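PDB 4EI0: uncharacterized hypothetical protein from Parabacteroides merdae, which is of unknown function and belongs to the DUF4466 family, its chain built mostly of antiparallel beta sheets with a few short helices. Local coordinates for residues B[240-243]-B[244-247]. Residues are numbered along the deposited sequence; the frame is centred on the assembly and turned at random.
Sequences LQDR and QLSD
Asp242 OD1 accepts from the backbone of Leu245, with N 2.9 Å away at 149°, and more weakly from Gln244 N at 2.8 Å, which makes Asp242 the N-cap of the one-turn helix 243-246. A short side chain ending in a carboxylate suits this place: CG stands anti to the backbone N (chi1 171°), which turns OD1 back toward the two amides, and its negative charge would be expected to sit favourably beside the amide end of so short a helix. Leu245 N meets OD1 on the anti side, while OD2 is taken by a salt bridge to Lys308 and a bond from Ile254 N, so both oxygens of this buried group are satisfied. Replaced by alanine, the site is likely to lose the acceptor for Gln244 N and Leu245 N and the carboxylate that pairs with Lys308. The backbone of Asp242 works too: its O receives Ser246 N at 2.9 Å and Ser246 OG at 3.0 Å, the hydroxyl coming from above the carbonyl plane. Serine fits because its short arm brings OG back onto this carbonyl while also bonding Leu248 N. One residue on, Arg243 O takes Asp247 N at 3.0 Å; Asp247 then leaves the helix with positive phi, and its OD2 pairs with Lys155 of strand 152-159. On the buried side the branched, aliphatic Leu245 suits packing against Met153 and Tyr292, and lays CD1 against Asp242 CB at 3.9 Å. Arg243 is long enough to bend at chi2 (-40°) and reach Asp247, bringing NH1 to 3.5 Å from Asp247 CA.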
# COMPACT_ATOMS: atom_id res chain seq x y z
N LEU B 240 -38.13 -6.77 -14.50
CA LEU B 240 -37.65 -7.64 -13.43
C LEU B 240 -36.20 -7.97 -13.70
O LEU B 240 -35.86 -8.79 -14.54
CB LEU B 240 -38.47 -8.92 -13.27
CG LEU B 240 -37.91 -9.89 -12.22
CD1 LEU B 240 -38.06 -9.22 -10.87
CD2 LEU B 240 -38.62 -11.22 -12.18
N GLN B 241 -35.31 -7.30 -13.01
CA GLN B 241 -33.93 -7.31 -13.45
C GLN B 241 -33.20 -8.18 -12.45
O GLN B 241 -33.61 -8.34 -11.31
CB GLN B 241 -33.34 -5.91 -13.66
CG GLN B 241 -33.97 -5.24 -14.90
CD GLN B 241 -33.33 -3.93 -15.37
OE1 GLN B 241 -32.89 -3.83 -16.51
NE2 GLN B 241 -33.31 -2.91 -14.52
N ASP B 242 -32.18 -8.82 -12.93
CA ASP B 242 -31.40 -9.65 -12.09
C ASP B 242 -29.98 -9.14 -12.33
O ASP B 242 -29.57 -8.92 -13.48
CB ASP B 242 -31.62 -11.09 -12.53
CG ASP B 242 -30.67 -12.05 -11.85
OD1 ASP B 242 -29.47 -12.00 -12.12
OD2 ASP B 242 -31.15 -12.82 -11.00
N ARG B 243 -29.25 -8.93 -11.26
CA ARG B 243 -27.92 -8.29 -11.37
C ARG B 243 -26.94 -9.17 -12.17
O ARG B 243 -26.11 -8.66 -12.92
CB ARG B 243 -27.36 -7.99 -9.97
CG ARG B 243 -26.60 -6.67 -9.78
CD ARG B 243 -25.69 -6.30 -10.95
NE ARG B 243 -24.74 -5.25 -10.60
CZ ARG B 243 -23.66 -4.93 -11.32
NH1 ARG B 243 -23.34 -5.60 -12.43
NH2 ARG B 243 -22.87 -3.94 -10.91
N GLN B 244 -27.08 -10.48 -12.05
CA GLN B 244 -26.20 -11.40 -12.78
C GLN B 244 -26.59 -11.47 -14.23
O GLN B 244 -25.75 -11.60 -15.09
CB GLN B 244 -26.21 -12.79 -12.12
CG GLN B 244 -25.60 -12.75 -10.76
CD GLN B 244 -25.79 -14.00 -9.92
OE1 GLN B 244 -26.90 -14.52 -9.78
NE2 GLN B 244 -24.73 -14.39 -9.23
N LEU B 245 -27.88 -11.41 -14.53
CA LEU B 245 -28.30 -11.53 -15.92
C LEU B 245 -28.18 -10.23 -16.73
O LEU B 245 -28.07 -10.28 -17.95
CB LEU B 245 -29.75 -12.06 -16.00
CG LEU B 245 -30.01 -13.48 -15.51
CD1 LEU B 245 -31.50 -13.68 -15.49
CD2 LEU B 245 -29.34 -14.50 -16.39
N SER B 246 -28.28 -9.08 -16.07
CA SER B 246 -28.39 -7.79 -16.76
C SER B 246 -27.23 -6.84 -16.53
O SER B 246 -27.09 -5.84 -17.25
CB SER B 246 -29.66 -7.09 -16.32
OG SER B 246 -29.39 -6.41 -15.13
N ASP B 247 -26.40 -7.13 -15.53
CA ASP B 247 -25.26 -6.26 -15.23
C ASP B 247 -25.67 -4.77 -15.09
O ASP B 247 -24.97 -3.89 -15.56
CB ASP B 247 -24.14 -6.41 -16.30
CG ASP B 247 -23.46 -7.76 -16.26
OD1 ASP B 247 -22.35 -7.86 -15.69
OD2 ASP B 247 -24.02 -8.72 -16.83